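Local coordinates for Tas1 (Pseudomonas aeruginosa, PDB 6OX6), which pyrophosphorylates adenosine nucleotides to make (p)ppApp as a type VI secretion toxin, draining ADP and ATP from competitor cells, at residues K305-V319 and I358-I370. Sequence-based numbering, arbitrary orientation.
Sequences KDLARNTIIVEGDKV and IPGEIQVNSPEMI. With ACT (acetate ion), chain I.
Strands 308-313 and 359-365 run parallel, 22° apart, joined by five backbone hydrogen bonds that alternate from strand to strand; Val-314 N, just beyond the first strand, extends the ladder by one to Asn-365 O. The ladder starts at Glu-361 N to Ala-308 O and is shortest at Ile-312 N to Gln-363 O (2.6 Å). Cross-strand pairs share a face: Asn-310 with Ile-362 and Ile-312 with Val-364 on one, Arg-309 with Glu-361 and Thr-311 with Gln-363 on the other.

On the face of Ile-312 and Val-364, CD1 of Ile-312 reaches diagonally back to CG2 of Ile-362 (3.6 Å), while Val-364 CG1, anti to its backbone N (chi1 -163°), meets CG2 of Val-314. The buried OD1 of Asn-310 lies against Ile-362 CG2 (3.4 Å) and has no polar partner; its ND2 bonds to Asp-264. On the face of Glu-361 and Gln-363, Glu-361 runs alongside Arg-309, OE1 nearest the aliphatic CD (3.5 Å), with the guanidinium and carboxylate planes 54° apart. One water donates to both Glu-361 OE1 and Asp-306 OD2, an oxygen also salt-bridged to Lys-292 and Lys-284. Another spans Thr-311 OG1 and Gln-363 OE1, whereas Gln-363 NE2 bonds weakly to an acetate, probably from the crystallisation liquor, also hydrogen-bonded to Lys-373. At the end of strand 308-313, Ile-313 CG1 meets Ile-370 CD1 of the following helix (3.5 Å), the side chains at about a right angle; Ser-366 N-caps that helix, Met-369 N to Ser-366 OG (3.4 Å, weak).

The pair are the second and third strands of a five-stranded mixed sheet, between 277-280 and 347-353, the latter antiparallel to 359-365. Helix 256-273 covers Ala-308 and Asn-310, and helix 376-383 packs on Ile-313, Pro-367 and Ile-370.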
# COMPACT_ATOMS: atom_id res chain seq x y z
N LYS A 305 -2.16 9.85 2.59
CA LYS A 305 -1.70 10.02 1.22
C LYS A 305 -2.70 9.56 0.16
O LYS A 305 -2.43 9.73 -1.03
CB LYS A 305 -0.36 9.29 1.04
CG LYS A 305 0.66 9.67 2.13
CD LYS A 305 2.02 9.00 1.93
CE LYS A 305 3.02 9.42 3.02
NZ LYS A 305 2.57 9.02 4.41
N ASP A 306 -3.84 8.99 0.56
CA ASP A 306 -4.78 8.44 -0.41
C ASP A 306 -6.16 9.06 -0.30
O ASP A 306 -7.16 8.45 -0.67
CB ASP A 306 -4.87 6.92 -0.28
CG ASP A 306 -5.55 6.47 1.02
OD1 ASP A 306 -5.53 7.24 2.02
OD2 ASP A 306 -6.08 5.33 1.05
N LEU A 307 -6.23 10.30 0.19
CA LEU A 307 -7.50 11.02 0.11
C LEU A 307 -7.97 11.09 -1.34
O LEU A 307 -9.14 10.80 -1.65
CB LEU A 307 -7.34 12.42 0.72
CG LEU A 307 -7.27 12.39 2.25
CD1 LEU A 307 -7.02 13.78 2.79
CD2 LEU A 307 -8.55 11.79 2.84
N ALA A 308 -7.07 11.45 -2.25
CA ALA A 308 -7.29 11.35 -3.68
C ALA A 308 -6.48 10.18 -4.20
O ALA A 308 -5.31 9.99 -3.82
CB ALA A 308 -6.85 12.64 -4.39
N ARG A 309 -7.09 9.38 -5.08
CA ARG A 309 -6.37 8.22 -5.56
C ARG A 309 -6.95 7.76 -6.88
O ARG A 309 -8.12 8.00 -7.17
CB ARG A 309 -6.40 7.09 -4.53
CG ARG A 309 -7.79 6.57 -4.24
CD ARG A 309 -7.68 5.25 -3.50
NE ARG A 309 -8.98 4.61 -3.38
CZ ARG A 309 -9.54 3.88 -4.35
NH1 ARG A 309 -8.89 3.68 -5.50
NH2 ARG A 309 -10.74 3.36 -4.16
N ASN A 310 -6.13 7.09 -7.69
CA ASN A 310 -6.66 6.38 -8.84
C ASN A 310 -5.73 5.23 -9.19
O ASN A 310 -4.72 4.99 -8.52
CB ASN A 310 -6.88 7.32 -10.04
CG ASN A 310 -5.65 8.08 -10.42
OD1 ASN A 310 -4.59 7.49 -10.66
ND2 ASN A 310 -5.79 9.40 -10.58
N THR A 311 -6.10 4.49 -10.21
CA THR A 311 -5.36 3.33 -10.67
C THR A 311 -5.15 3.46 -12.17
O THR A 311 -6.10 3.77 -12.91
CB THR A 311 -6.10 2.00 -10.36
OG1 THR A 311 -6.42 1.92 -8.96
CG2 THR A 311 -5.25 0.80 -10.72
N ILE A 312 -3.93 3.20 -12.62
CA ILE A 312 -3.64 3.11 -14.04
C ILE A 312 -3.49 1.65 -14.42
O ILE A 312 -2.68 0.91 -13.84
CB ILE A 312 -2.39 3.92 -14.40
CG1 ILE A 312 -2.58 5.39 -14.04
CG2 ILE A 312 -2.07 3.74 -15.86
CD1 ILE A 312 -1.33 6.25 -14.23
N ILE A 313 -4.29 1.20 -15.37
CA ILE A 313 -4.26 -0.19 -15.82
C ILE A 313 -3.65 -0.18 -17.21
O ILE A 313 -4.20 0.45 -18.12
CB ILE A 313 -5.65 -0.84 -15.82
CG1 ILE A 313 -6.26 -0.82 -14.41
CG2 ILE A 313 -5.62 -2.26 -16.38
CD1 ILE A 313 -7.22 0.33 -14.19
N VAL A 314 -2.50 -0.83 -17.37
CA VAL A 314 -1.84 -0.95 -18.66
C VAL A 314 -1.35 -2.38 -18.79
O VAL A 314 -1.31 -3.13 -17.81
CB VAL A 314 -0.67 0.05 -18.82
CG1 VAL A 314 -1.21 1.48 -19.01
CG2 VAL A 314 0.26 -0.00 -17.60
N GLU A 315 -0.98 -2.77 -20.01
CA GLU A 315 -0.47 -4.11 -20.21
C GLU A 315 0.84 -4.31 -19.45
O GLU A 315 1.51 -3.35 -19.06
CB GLU A 315 -0.27 -4.38 -21.70
CG GLU A 315 -1.58 -4.33 -22.46
CD GLU A 315 -2.55 -5.44 -22.02
OE1 GLU A 315 -2.10 -6.50 -21.53
OE2 GLU A 315 -3.78 -5.23 -22.17
N GLY A 316 1.19 -5.58 -19.24
CA GLY A 316 2.21 -5.92 -18.26
C GLY A 316 3.54 -5.23 -18.51
O GLY A 316 4.14 -4.64 -17.61
N ASP A 317 4.01 -5.28 -19.75
CA ASP A 317 5.33 -4.74 -20.03
C ASP A 317 5.36 -3.21 -20.08
O ASP A 317 6.45 -2.64 -20.17
CB ASP A 317 5.85 -5.36 -21.33
CG ASP A 317 4.84 -5.27 -22.46
OD1 ASP A 317 3.80 -4.60 -22.29
OD2 ASP A 317 5.09 -5.89 -23.53
N LYS A 318 4.21 -2.54 -20.00
CA LYS A 318 4.17 -1.09 -19.90
C LYS A 318 4.16 -0.59 -18.47
O LYS A 318 4.38 0.61 -18.25
CB LYS A 318 2.93 -0.51 -20.61
CG LYS A 318 2.49 -1.25 -21.84
CD LYS A 318 3.56 -1.24 -22.89
CE LYS A 318 2.96 -1.28 -24.29
NZ LYS A 318 3.89 -1.97 -25.24
N VAL A 319 3.86 -1.47 -17.50
CA VAL A 319 3.77 -1.04 -16.10
C VAL A 319 5.03 -0.28 -15.69
O VAL A 319 4.96 0.77 -15.04
CB VAL A 319 3.55 -2.25 -15.18
CG1 VAL A 319 3.57 -1.77 -13.75
CG2 VAL A 319 2.21 -2.93 -15.48
N ILE A 358 -1.52 18.55 -0.86
CA ILE A 358 -1.69 17.25 -0.23
C ILE A 358 -1.26 16.17 -1.21
O ILE A 358 -1.18 16.41 -2.43
CB ILE A 358 -3.16 17.01 0.22
CG1 ILE A 358 -4.07 16.90 -1.00
CG2 ILE A 358 -3.60 18.04 1.25
CD1 ILE A 358 -5.16 15.90 -0.80
N PRO A 359 -0.95 14.98 -0.71
CA PRO A 359 -0.51 13.91 -1.60
C PRO A 359 -1.66 13.24 -2.34
O PRO A 359 -2.79 13.15 -1.85
CB PRO A 359 0.20 12.93 -0.66
CG PRO A 359 0.52 13.73 0.57
CD PRO A 359 -0.62 14.72 0.69
N GLY A 360 -1.37 12.82 -3.56
CA GLY A 360 -2.26 11.96 -4.31
C GLY A 360 -1.60 10.61 -4.51
O GLY A 360 -0.38 10.52 -4.58
N GLU A 361 -2.42 9.57 -4.57
CA GLU A 361 -1.95 8.20 -4.78
C GLU A 361 -2.29 7.74 -6.20
O GLU A 361 -3.44 7.81 -6.61
CB GLU A 361 -2.59 7.23 -3.79
CG GLU A 361 -2.38 5.76 -4.17
CD GLU A 361 -3.13 4.75 -3.28
OE1 GLU A 361 -4.30 4.38 -3.60
OE2 GLU A 361 -2.55 4.32 -2.25
N ILE A 362 -1.29 7.26 -6.93
CA ILE A 362 -1.53 6.66 -8.24
C ILE A 362 -0.93 5.26 -8.27
O ILE A 362 0.30 5.10 -8.22
CB ILE A 362 -0.97 7.50 -9.39
CG1 ILE A 362 -1.60 8.88 -9.42
CG2 ILE A 362 -1.27 6.79 -10.68
CD1 ILE A 362 -0.95 9.83 -10.43
N GLN A 363 -1.78 4.25 -8.41
CA GLN A 363 -1.32 2.87 -8.51
C GLN A 363 -1.31 2.44 -9.96
O GLN A 363 -2.10 2.92 -10.77
CB GLN A 363 -2.23 1.92 -7.73
CG GLN A 363 -2.22 2.15 -6.25
CD GLN A 363 -3.07 1.13 -5.57
OE1 GLN A 363 -4.29 1.26 -5.51
NE2 GLN A 363 -2.46 0.07 -5.11
N VAL A 364 -0.44 1.49 -10.28
CA VAL A 364 -0.32 0.97 -11.64
C VAL A 364 -0.19 -0.54 -11.56
O VAL A 364 0.56 -1.06 -10.72
CB VAL A 364 0.89 1.56 -12.40
CG1 VAL A 364 0.71 1.31 -13.87
CG2 VAL A 364 1.08 3.07 -12.12
N ASN A 365 -0.87 -1.23 -12.45
CA ASN A 365 -0.76 -2.68 -12.52
C ASN A 365 -1.33 -3.15 -13.84
O ASN A 365 -1.95 -2.38 -14.57
CB ASN A 365 -1.49 -3.38 -11.36
CG ASN A 365 -0.68 -4.53 -10.78
OD1 ASN A 365 0.04 -5.21 -11.51
ND2 ASN A 365 -0.78 -4.74 -9.47
N SER A 366 -1.11 -4.43 -14.13
CA SER A 366 -1.64 -5.08 -15.31
C SER A 366 -3.04 -5.62 -15.06
O SER A 366 -3.47 -5.79 -13.90
CB SER A 366 -0.72 -6.21 -15.75
OG SER A 366 -0.58 -7.15 -14.70
N PRO A 367 -3.80 -5.91 -16.12
CA PRO A 367 -5.10 -6.57 -15.92
C PRO A 367 -4.98 -7.93 -15.25
O PRO A 367 -5.85 -8.29 -14.44
CB PRO A 367 -5.67 -6.68 -17.34
CG PRO A 367 -4.91 -5.67 -18.17
CD PRO A 367 -3.54 -5.63 -17.55
N GLU A 368 -3.91 -8.68 -15.54
CA GLU A 368 -3.78 -10.01 -14.96
C GLU A 368 -3.64 -9.93 -13.45
O GLU A 368 -4.24 -10.72 -12.71
CB GLU A 368 -2.58 -10.74 -15.58
CG GLU A 368 -2.76 -11.10 -17.04
CD GLU A 368 -2.76 -9.89 -17.99
OE1 GLU A 368 -2.36 -8.78 -17.56
OE2 GLU A 368 -3.17 -10.03 -19.17
N MSE A 369 -2.83 -8.99 -12.97
CA MSE A 369 -2.60 -8.82 -11.55
C MSE A 369 -3.84 -8.38 -10.82
O MSE A 369 -4.09 -8.85 -9.69
CB MSE A 369 -1.50 -7.79 -11.34
CG MSE A 369 -0.13 -8.39 -11.60
SE MSE A 369 0.04 -10.10 -10.64
CE MSE A 369 -0.31 -9.42 -8.82
N ILE A 370 -4.61 -7.49 -11.44
CA ILE A 370 -5.84 -6.98 -10.82
C ILE A 370 -6.91 -8.07 -10.77
O ILE A 370 -7.60 -8.23 -9.77
CB ILE A 370 -6.33 -5.74 -11.57
CG1 ILE A 370 -5.43 -4.54 -11.18
CG2 ILE A 370 -7.84 -5.48 -11.22
CD1 ILE A 370 -5.44 -3.42 -12.17
C ACT I . -4.57 -2.63 -6.98
O ACT I . -4.32 -2.64 -5.74
OXT ACT I . -5.65 -2.89 -7.57
CH3 ACT I . -3.34 -2.24 -7.90
O HOH W 1 -5.95 3.51 -1.54
O HOH W 2 -4.07 12.23 0.66
O HOH W 3 -5.42 3.58 -6.29
O HOH W 4 -6.55 0.20 -6.77